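Local atomic coordinates of myosin-4 (Saccharomyces cerevisiae, PDB entry 3MMI), a protein that serves as the type V myosin motor of the mRNA localization machinery, recruited through SHE3 to messages such as ASH1 and restricting certain proteins to the bud and daughter cell. Residues T213-F216 / N217-K221; V254-F257 / E258-E262; G101-W104 / L105-S109. All coordinates share one frame; numbering follows the deposited sequence.

Interaction 1: T213-F216 / N217-K221; sequences TKIF and NDTLK
Lys214 and Asp218, one helical turn apart, form the salt bridge of this contact, with Lys214 NZ 2.6 Å from Asp218 OD2. The ammonium group meets OD2 on its syn lone pair, the side of the other carboxylate oxygen. Two features of the lysine bring it there: CG stands opposite the backbone N (chi1 166°), and the chain then bends at chi3 and chi4, returning NZ toward the aspartate. Each end of the pair has a second partner, Tyr153 OH bonding to Asp218 OD2 and Lys214 NZ to the backbone oxygen of Asp352. The bridge is buried, and these bonds probably favour the charged forms of both groups.

The backbone bonds run from residue i to i+4. Asn217 N to Thr213 O measures 3.0 Å and is almost straight at 177°. Asp218 N to Lys214 O and Leu220 N to Phe216 O continue the pattern.

Ile215 O takes two donors from a single residue. Thr219 N approaches to 2.9 Å of Ile215 O and Thr219 OG1 to 2.7 Å of it, from opposite faces of the carbonyl plane, the hydroxyl standing above that plane. With OG1 beside its own backbone N (chi1 -71°), the hydroxyl faces back along the helix and its proton goes to Ile215 O.

Apolar contacts lead outward: Ile215 and Thr219 both touch Phe198 of helix 185-204, while Phe216 and Leu220 meet Phe257 of helix 240-257. Successive i to i+4 backbone bonds, a Lys-Asp bridge at that spacing and a threonine hydroxyl on the i-4 carbonyl are regular alpha-helix features; here they belong to a largely buried part of helix 209-234 in the all-helical globular tail.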
ATOM      1  N   THR A 213      -8.383   4.360   6.975  1.00 26.38           N
ATOM      2  CA  THR A 213      -7.861   3.200   7.688  1.00 27.48           C
ATOM      3  C   THR A 213      -7.172   2.199   6.788  1.00 27.21           C
ATOM      4  O   THR A 213      -6.109   1.668   7.145  1.00 28.08           O
ATOM      5  CB  THR A 213      -8.972   2.420   8.535  1.00 30.01           C
ATOM      6  OG1 THR A 213      -9.983   1.869   7.649  1.00 40.61           O
ATOM      7  CG2 THR A 213      -9.659   3.374   9.431  1.00 25.27           C
ATOM      8  N   LYS A 214      -7.701   1.955   5.591  1.00 25.73           N
ATOM      9  CA  LYS A 214      -6.941   1.060   4.663  1.00 24.73           C
ATOM     10  C   LYS A 214      -5.539   1.642   4.350  1.00 22.33           C
ATOM     11  O   LYS A 214      -4.538   0.929   4.361  1.00 21.75           O
ATOM     12  CB  LYS A 214      -7.771   0.725   3.390  1.00 23.00           C
ATOM     13  CG  LYS A 214      -7.005   0.147   2.333  1.00 25.68           C
ATOM     14  CD  LYS A 214      -7.840  -0.498   1.239  1.00 26.62           C
ATOM     15  CE  LYS A 214      -7.178  -1.819   0.811  1.00 23.82           C
ATOM     16  NZ  LYS A 214      -5.903  -1.617   0.254  1.00 25.56           N
ATOM     17  N   ILE A 215      -5.495   2.935   4.007  1.00 22.93           N
ATOM     18  CA  ILE A 215      -4.215   3.614   3.700  1.00 19.82           C
ATOM     19  C   ILE A 215      -3.199   3.418   4.865  1.00 18.71           C
ATOM     20  O   ILE A 215      -1.998   3.168   4.637  1.00 18.07           O
ATOM     21  CB  ILE A 215      -4.391   5.086   3.325  1.00 19.44           C
ATOM     22  CG1 ILE A 215      -5.067   5.216   1.958  1.00 22.65           C
ATOM     23  CG2 ILE A 215      -2.956   5.746   3.231  1.00 21.93           C
ATOM     24  CD1 ILE A 215      -5.666   6.423   1.606  1.00 19.90           C
ATOM     25  N   PHE A 216      -3.677   3.495   6.090  1.00 15.76           N
ATOM     26  CA  PHE A 216      -2.778   3.360   7.202  1.00 20.48           C
ATOM     27  C   PHE A 216      -2.288   1.889   7.375  1.00 24.06           C
ATOM     28  O   PHE A 216      -1.156   1.669   7.750  1.00 21.52           O
ATOM     29  CB  PHE A 216      -3.418   3.828   8.537  1.00 19.56           C
ATOM     30  CG  PHE A 216      -3.482   5.379   8.720  1.00 25.44           C
ATOM     31  CD1 PHE A 216      -2.659   6.268   7.985  1.00 26.43           C
ATOM     32  CD2 PHE A 216      -4.357   5.924   9.647  1.00 29.81           C
ATOM     33  CE1 PHE A 216      -2.719   7.680   8.187  1.00 28.20           C
ATOM     34  CE2 PHE A 216      -4.434   7.340   9.836  1.00 28.64           C
ATOM     35  CZ  PHE A 216      -3.601   8.197   9.096  1.00 23.35           C
ATOM     36  N   ASN A 217      -3.204   0.905   7.210  1.00 23.12           N
ATOM     37  CA  ASN A 217      -2.808  -0.513   7.102  1.00 25.33           C
ATOM     38  C   ASN A 217      -1.790  -0.749   5.968  1.00 23.19           C
ATOM     39  O   ASN A 217      -0.806  -1.423   6.203  1.00 23.18           O
ATOM     40  CB  ASN A 217      -4.030  -1.475   6.931  1.00 24.19           C
ATOM     41  CG  ASN A 217      -4.892  -1.574   8.216  1.00 29.92           C
ATOM     42  OD1 ASN A 217      -6.101  -1.301   8.207  1.00 31.46           O
ATOM     43  ND2 ASN A 217      -4.258  -1.880   9.323  1.00 27.41           N
ATOM     44  N   ASP A 218      -2.032  -0.199   4.771  1.00 21.03           N
ATOM     45  CA  ASP A 218      -1.101  -0.470   3.705  1.00 20.64           C
ATOM     46  C   ASP A 218       0.263   0.171   3.941  1.00 19.62           C
ATOM     47  O   ASP A 218       1.293  -0.266   3.435  1.00 19.69           O
ATOM     48  CB  ASP A 218      -1.687  -0.072   2.346  1.00 20.33           C
ATOM     49  CG  ASP A 218      -2.860  -0.958   1.929  1.00 21.17           C
ATOM     50  OD1 ASP A 218      -3.029  -2.038   2.552  1.00 21.27           O
ATOM     51  OD2 ASP A 218      -3.630  -0.560   1.029  1.00 20.86           O
ATOM     52  N   THR A 219       0.218   1.310   4.615  1.00 22.80           N
ATOM     53  CA  THR A 219       1.410   2.041   4.984  1.00 22.26           C
ATOM     54  C   THR A 219       2.297   1.173   5.861  1.00 20.47           C
ATOM     55  O   THR A 219       3.503   1.058   5.633  1.00 21.56           O
ATOM     56  CB  THR A 219       1.048   3.384   5.688  1.00 23.80           C
ATOM     57  OG1 THR A 219       0.501   4.272   4.698  1.00 23.66           O
ATOM     58  CG2 THR A 219       2.325   4.079   6.249  1.00 24.22           C
ATOM     59  N   LEU A 220       1.697   0.564   6.846  1.00 18.39           N
ATOM     60  CA  LEU A 220       2.361  -0.484   7.578  1.00 20.00           C
ATOM     61  C   LEU A 220       2.743  -1.750   6.764  1.00 19.29           C
ATOM     62  O   LEU A 220       3.752  -2.368   7.063  1.00 17.99           O
ATOM     63  CB  LEU A 220       1.480  -0.883   8.713  1.00 18.81           C
ATOM     64  CG  LEU A 220       1.221   0.125   9.868  1.00 29.18           C
ATOM     65  CD1 LEU A 220       0.348  -0.507  10.934  1.00 26.02           C
ATOM     66  CD2 LEU A 220       2.504   0.725  10.507  1.00 23.21           C
ATOM     67  N   LYS A 221       1.909  -2.167   5.798  1.00 20.03           N
ATOM     68  CA  LYS A 221       2.262  -3.333   4.982  1.00 20.21           C
ATOM     69  C   LYS A 221       3.489  -2.945   4.238  1.00 21.31           C
ATOM     70  O   LYS A 221       4.416  -3.757   4.103  1.00 24.40           O
ATOM     71  CB  LYS A 221       1.154  -3.792   4.044  1.00 21.11           C
ATOM     72  CG  LYS A 221      -0.008  -4.521   4.743  1.00 19.39           C
ATOM     73  CD  LYS A 221      -1.063  -4.993   3.709  1.00 22.83           C
TER

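Interaction 2: V254-F257 / E258-E262; sequences VSWF and EPRIE
Arg260 lies flat on the indole of Trp256, its guanidinium plane within 8° of the ring and the two centres 4.0 Å apart. This is a stacked cation-pi contact: Arg260 CZ is 4.1 Å from the centroid of the six-membered ring of Trp256 and over its face. The aliphatic part of the side chain shares that surface, since Arg260 CD makes a CH-pi contact and comes within 3.3 Å of Trp256 CZ3. The indole is put in place by a chi1 of -170°, which sets CG opposite the backbone N, and the arginine chain bends at chi3 to lay its flat end over the ring.

Next to this stack, Phe257 CD2 and Ile261 CD1 approach obliquely to 4.2 Å. Val254 CG1 lies 3.8 Å from Glu258 OE2.

The backbone turn behind these side chains brings them together. Phe257 O receives two weak bonds, from Arg260 N at 3.1 Å and from Ile261 N at 3.3 Å, and Glu258 N bonds to Ser255 O from well above the carbonyl plane. The weak pair closes a turn around Phe257 O, after which Ile261 is extended.

Further out, Arg260 touches Asp199 and Trp256 touches Leu195, both on helix 185-204. The turn lies in the loop after helix 240-257, with Phe257 and Ile261 packed on helix 209-234.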
ATOM      1  N   VAL A 254       4.555   1.444  16.268  1.00 23.54           N
ATOM      2  CA  VAL A 254       3.169   0.979  16.196  1.00 26.02           C
ATOM      3  C   VAL A 254       2.173   1.745  17.186  1.00 25.41           C
ATOM      4  O   VAL A 254       1.001   1.810  16.939  1.00 20.05           O
ATOM      5  CB  VAL A 254       3.125  -0.534  16.476  1.00 25.51           C
ATOM      6  CG1 VAL A 254       1.987  -0.938  17.305  1.00 24.12           C
ATOM      7  CG2 VAL A 254       3.136  -1.260  15.186  1.00 27.80           C
ATOM      8  N   SER A 255       2.743   2.237  18.294  1.00 24.67           N
ATOM      9  CA  SER A 255       2.045   3.063  19.266  1.00 25.83           C
ATOM     10  C   SER A 255       1.257   4.250  18.626  1.00 26.93           C
ATOM     11  O   SER A 255       0.141   4.461  19.016  1.00 27.58           O
ATOM     12  CB  SER A 255       2.985   3.548  20.380  1.00 23.61           C
ATOM     13  OG  SER A 255       3.855   4.550  19.895  1.00 28.12           O
ATOM     14  N   TRP A 256       1.786   4.912  17.577  1.00 27.12           N
ATOM     15  CA  TRP A 256       1.048   5.946  16.861  1.00 26.74           C
ATOM     16  C   TRP A 256      -0.267   5.401  16.228  1.00 31.09           C
ATOM     17  O   TRP A 256      -1.315   6.063  16.223  1.00 28.99           O
ATOM     18  CB  TRP A 256       1.914   6.593  15.769  1.00 23.54           C
ATOM     19  CG  TRP A 256       1.249   7.794  15.205  1.00 25.94           C
ATOM     20  CD1 TRP A 256       1.447   9.143  15.612  1.00 21.00           C
ATOM     21  CD2 TRP A 256       0.306   7.852  14.125  1.00 19.80           C
ATOM     22  NE1 TRP A 256       0.638   9.982  14.843  1.00 20.18           N
ATOM     23  CE2 TRP A 256      -0.072   9.231  13.950  1.00 22.51           C
ATOM     24  CE3 TRP A 256      -0.277   6.893  13.304  1.00 24.74           C
ATOM     25  CZ2 TRP A 256      -0.972   9.643  12.981  1.00 19.77           C
ATOM     26  CZ3 TRP A 256      -1.216   7.311  12.339  1.00 23.28           C
ATOM     27  CH2 TRP A 256      -1.521   8.680  12.173  1.00 23.61           C
ATOM     28  N   PHE A 257      -0.187   4.217  15.621  1.00 33.51           N
ATOM     29  CA  PHE A 257      -1.321   3.688  14.839  1.00 35.77           C
ATOM     30  C   PHE A 257      -2.374   3.173  15.771  1.00 40.75           C
ATOM     31  O   PHE A 257      -3.499   2.843  15.370  1.00 41.62           O
ATOM     32  CB  PHE A 257      -0.893   2.552  13.907  1.00 30.42           C
ATOM     33  CG  PHE A 257      -0.072   3.003  12.796  1.00 24.79           C
ATOM     34  CD1 PHE A 257       1.260   3.159  12.959  1.00 22.75           C
ATOM     35  CD2 PHE A 257      -0.648   3.367  11.611  1.00 21.61           C
ATOM     36  CE1 PHE A 257       2.039   3.650  11.964  1.00 22.04           C
ATOM     37  CE2 PHE A 257       0.109   3.830  10.581  1.00 22.14           C
ATOM     38  CZ  PHE A 257       1.465   3.995  10.753  1.00 25.15           C
ATOM     39  N   GLU A 258      -2.023   3.047  17.032  1.00 45.57           N
ATOM     40  CA  GLU A 258      -2.897   2.176  17.802  1.00 49.31           C
ATOM     41  C   GLU A 258      -4.280   2.713  18.176  1.00 49.75           C
ATOM     42  O   GLU A 258      -5.250   1.987  18.041  1.00 50.05           O
ATOM     43  CB  GLU A 258      -2.177   1.526  18.973  1.00 49.45           C
ATOM     44  CG  GLU A 258      -2.086   0.047  18.775  1.00 52.07           C
ATOM     45  CD  GLU A 258      -1.105  -0.662  19.720  1.00 61.06           C
ATOM     46  OE1 GLU A 258      -0.443  -0.053  20.627  1.00 56.87           O
ATOM     47  OE2 GLU A 258      -0.976  -1.891  19.522  1.00 67.64           O
ATOM     48  N   PRO A 259      -4.373   3.988  18.617  1.00 49.33           N
ATOM     49  CA  PRO A 259      -5.719   4.556  18.777  1.00 49.20           C
ATOM     50  C   PRO A 259      -6.471   4.819  17.434  1.00 50.23           C
ATOM     51  O   PRO A 259      -7.395   5.649  17.424  1.00 51.03           O
ATOM     52  CB  PRO A 259      -5.428   5.895  19.483  1.00 49.72           C
ATOM     53  CG  PRO A 259      -4.034   6.254  19.038  1.00 49.00           C
ATOM     54  CD  PRO A 259      -3.311   4.922  19.021  1.00 47.84           C
ATOM     55  N   ARG A 260      -6.105   4.148  16.320  1.00 49.88           N
ATOM     56  CA  ARG A 260      -6.570   4.603  14.974  1.00 48.79           C
ATOM     57  C   ARG A 260      -7.143   3.518  14.092  1.00 50.52           C
ATOM     58  O   ARG A 260      -8.023   3.749  13.245  1.00 51.85           O
ATOM     59  CB  ARG A 260      -5.439   5.275  14.220  1.00 47.68           C
ATOM     60  CG  ARG A 260      -4.809   6.303  15.043  1.00 45.97           C
ATOM     61  CD  ARG A 260      -3.953   7.110  14.191  1.00 50.56           C
ATOM     62  NE  ARG A 260      -4.428   8.491  14.081  1.00 54.36           N
ATOM     63  CZ  ARG A 260      -4.075   9.438  14.952  1.00 53.38           C
ATOM     64  NH1 ARG A 260      -3.230   9.113  15.961  1.00 39.75           N
ATOM     65  NH2 ARG A 260      -4.537  10.695  14.784  1.00 43.87           N
ATOM     66  N   ILE A 261      -6.584   2.330  14.215  1.00 50.54           N
ATOM     67  CA  ILE A 261      -7.003   1.326  13.295  1.00 48.02           C
ATOM     68  C   ILE A 261      -7.209   0.089  14.196  1.00 47.77           C
ATOM     69  O   ILE A 261      -6.792   0.055  15.344  1.00 42.28           O
ATOM     70  CB  ILE A 261      -5.974   1.174  12.072  1.00 48.21           C
ATOM     71  CG1 ILE A 261      -4.867   0.156  12.384  1.00 49.43           C
ATOM     72  CG2 ILE A 261      -5.309   2.506  11.742  1.00 42.84           C
ATOM     73  CD1 ILE A 261      -3.608   0.347  11.496  1.00 51.15           C
ATOM     74  N   GLU A 262      -7.823  -0.903  13.587  1.00 50.40           N
ATOM     75  CA  GLU A 262      -8.284  -2.125  14.201  1.00 54.24           C
ATOM     76  C   GLU A 262      -7.172  -2.833  15.027  1.00 53.87           C
ATOM     77  O   GLU A 262      -7.296  -2.985  16.238  1.00 53.60           O
ATOM     78  CB  GLU A 262      -8.693  -3.050  13.027  1.00 58.46           C
ATOM     79  CG  GLU A 262      -7.597  -3.005  11.794  1.00 61.06           C
ATOM     80  CD  GLU A 262      -8.141  -2.285  10.573  1.00 70.11           C
ATOM     81  OE1 GLU A 262      -8.510  -1.089  10.700  1.00 72.48           O
ATOM     82  OE2 GLU A 262      -8.211  -2.919   9.473  1.00 75.09           O
TER

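Interaction 3: G101-W104 / L105-S109; sequences GIFW and LSNLS
Asn107 reaches back one turn to Phe103 near the C-terminal end of helix 97-108, in an alpha-helical i to i+4 contact of the Dilute-family tail. Its ND2 bonds to Phe103 O at 3.1 Å with an N-H...O angle of 161°. Phe103 O also accepts Asn107 N, at 3.2 Å; the two donors come from opposite faces of the carbonyl plane. Asn107 ND2 also lies over one face of the Phe103 ring, 3.6 Å from Phe103 CE1 and offset toward the rim, with the amide and ring planes 61° apart. A chi1 of 173° sets the phenyl CG opposite the backbone N and brings one ring face under Asn107 ND2. The other end of the amide is held too, OD1 accepting a bond from Ile55 N, so both ends limit rotation of the group.

Phe103 CD2 in turn sits over the face of Trp104, whose indole packs on Val85 and Val89 of helix 71-91. Leu105 CG lies beside its own backbone N, and Leu105 CD1 comes within 3.4 Å of Gly101 O; the side chain contacts Phe149 and Trp156 of helix 132-168. Ser109 OG donates to Ser106 O at 3.0 Å, from above that carbonyl plane.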
ATOM      1  N   GLY A 101      -1.177  12.753  -5.000  1.00 32.88           N
ATOM      2  CA  GLY A 101      -1.646  11.374  -4.884  1.00 30.05           C
ATOM      3  C   GLY A 101      -2.981  11.287  -4.146  1.00 30.37           C
ATOM      4  O   GLY A 101      -4.014  10.772  -4.662  1.00 28.14           O
ATOM      5  N   ILE A 102      -3.006  11.902  -2.983  1.00 28.32           N
ATOM      6  CA  ILE A 102      -4.205  11.885  -2.182  1.00 30.01           C
ATOM      7  C   ILE A 102      -5.392  12.607  -2.780  1.00 29.22           C
ATOM      8  O   ILE A 102      -6.484  12.092  -2.746  1.00 28.14           O
ATOM      9  CB  ILE A 102      -3.951  12.402  -0.752  1.00 30.75           C
ATOM     10  CG1 ILE A 102      -3.025  11.427  -0.010  1.00 35.76           C
ATOM     11  CG2 ILE A 102      -5.236  12.425   0.041  1.00 31.46           C
ATOM     12  CD1 ILE A 102      -2.283  12.121   1.260  1.00 36.03           C
ATOM     13  N   PHE A 103      -5.172  13.819  -3.324  1.00 31.57           N
ATOM     14  CA  PHE A 103      -6.259  14.582  -3.963  1.00 30.02           C
ATOM     15  C   PHE A 103      -6.885  13.711  -5.068  1.00 28.33           C
ATOM     16  O   PHE A 103      -8.052  13.491  -5.064  1.00 26.08           O
ATOM     17  CB  PHE A 103      -5.669  15.852  -4.597  1.00 32.10           C
ATOM     18  CG  PHE A 103      -6.651  16.618  -5.429  1.00 35.04           C
ATOM     19  CD1 PHE A 103      -7.645  17.376  -4.806  1.00 34.19           C
ATOM     20  CD2 PHE A 103      -6.580  16.602  -6.825  1.00 36.43           C
ATOM     21  CE1 PHE A 103      -8.564  18.105  -5.578  1.00 36.66           C
ATOM     22  CE2 PHE A 103      -7.480  17.330  -7.570  1.00 39.54           C
ATOM     23  CZ  PHE A 103      -8.469  18.080  -6.957  1.00 37.25           C
ATOM     24  N   TRP A 104      -6.062  13.197  -5.983  1.00 28.35           N
ATOM     25  CA  TRP A 104      -6.569  12.448  -7.146  1.00 28.79           C
ATOM     26  C   TRP A 104      -7.275  11.145  -6.679  1.00 29.40           C
ATOM     27  O   TRP A 104      -8.377  10.801  -7.149  1.00 29.51           O
ATOM     28  CB  TRP A 104      -5.444  12.199  -8.191  1.00 27.74           C
ATOM     29  CG  TRP A 104      -5.045  13.566  -8.895  1.00 34.97           C
ATOM     30  CD1 TRP A 104      -3.839  14.241  -8.817  1.00 31.91           C
ATOM     31  CD2 TRP A 104      -5.897  14.382  -9.724  1.00 34.45           C
ATOM     32  NE1 TRP A 104      -3.891  15.392  -9.572  1.00 36.30           N
ATOM     33  CE2 TRP A 104      -5.141  15.510 -10.129  1.00 40.62           C
ATOM     34  CE3 TRP A 104      -7.219  14.263 -10.168  1.00 34.82           C
ATOM     35  CZ2 TRP A 104      -5.680  16.521 -10.966  1.00 36.09           C
ATOM     36  CZ3 TRP A 104      -7.749  15.240 -11.003  1.00 40.00           C
ATOM     37  CH2 TRP A 104      -6.981  16.363 -11.388  1.00 35.69           C
ATOM     38  N   LEU A 105      -6.679  10.469  -5.701  1.00 26.81           N
ATOM     39  CA  LEU A 105      -7.180   9.184  -5.299  1.00 25.33           C
ATOM     40  C   LEU A 105      -8.446   9.372  -4.534  1.00 26.27           C
ATOM     41  O   LEU A 105      -9.384   8.616  -4.694  1.00 24.34           O
ATOM     42  CB  LEU A 105      -6.193   8.383  -4.484  1.00 23.98           C
ATOM     43  CG  LEU A 105      -5.110   7.735  -5.380  1.00 26.59           C
ATOM     44  CD1 LEU A 105      -3.856   7.367  -4.667  1.00 23.62           C
ATOM     45  CD2 LEU A 105      -5.652   6.569  -6.224  1.00 28.01           C
ATOM     46  N   SER A 106      -8.502  10.416  -3.743  1.00 25.11           N
ATOM     47  CA  SER A 106      -9.739  10.717  -3.082  1.00 26.17           C
ATOM     48  C   SER A 106     -10.895  10.983  -4.036  1.00 26.16           C
ATOM     49  O   SER A 106     -12.000  10.541  -3.766  1.00 24.81           O
ATOM     50  CB  SER A 106      -9.568  11.934  -2.184  1.00 30.59           C
ATOM     51  OG  SER A 106     -10.788  12.036  -1.472  1.00 25.82           O
ATOM     52  N   ASN A 107     -10.612  11.653  -5.180  1.00 28.18           N
ATOM     53  CA  ASN A 107     -11.610  11.908  -6.239  1.00 28.04           C
ATOM     54  C   ASN A 107     -12.012  10.582  -6.945  1.00 26.40           C
ATOM     55  O   ASN A 107     -13.173  10.293  -7.085  1.00 24.49           O
ATOM     56  CB  ASN A 107     -11.096  12.997  -7.225  1.00 27.12           C
ATOM     57  CG  ASN A 107     -11.445  14.460  -6.736  1.00 30.46           C
ATOM     58  OD1 ASN A 107     -12.562  14.938  -6.952  1.00 28.51           O
ATOM     59  ND2 ASN A 107     -10.486  15.129  -6.071  1.00 25.68           N
ATOM     60  N   LEU A 108     -11.020   9.807  -7.384  1.00 26.45           N
ATOM     61  CA  LEU A 108     -11.309   8.560  -8.146  1.00 26.89           C
ATOM     62  C   LEU A 108     -12.024   7.550  -7.280  1.00 25.75           C
ATOM     63  O   LEU A 108     -12.837   6.736  -7.777  1.00 23.83           O
ATOM     64  CB  LEU A 108     -10.049   7.899  -8.668  1.00 26.16           C
ATOM     65  CG  LEU A 108      -9.299   8.681  -9.728  1.00 34.00           C
ATOM     66  CD1 LEU A 108      -8.189   7.785 -10.228  1.00 35.11           C
ATOM     67  CD2 LEU A 108     -10.193   9.228 -10.845  1.00 34.17           C
ATOM     68  N   SER A 109     -11.759   7.661  -5.976  1.00 23.75           N
ATOM     69  CA  SER A 109     -12.230   6.674  -5.043  1.00 27.42           C
ATOM     70  C   SER A 109     -13.727   6.691  -4.938  1.00 26.62           C
ATOM     71  O   SER A 109     -14.322   5.754  -4.418  1.00 29.40           O
ATOM     72  CB  SER A 109     -11.595   6.783  -3.639  1.00 25.88           C
ATOM     73  OG  SER A 109     -12.325   7.742  -2.863  1.00 24.84           O
TER

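Overall arrangement
Along the chain the order is interaction 3, interaction 1, interaction 2, all within the globular tail. Interactions 1 and 2 have centres 11 Å apart and touch directly: helices 209-234 and 240-257 follow each other, and the rings of Phe216 and Trp256 meet edge-to-face. Interaction 3, on helix 97-108, lies apart, its centre about 16 Å from that of interaction 1 and 23 Å from that of interaction 2. Helix 132-168 spans the gap, touching Leu105 through Trp156 and Lys214 through Tyr153. The three local contacts thus lie on three helices, one with the loop that follows it, of the all-helical globular tail.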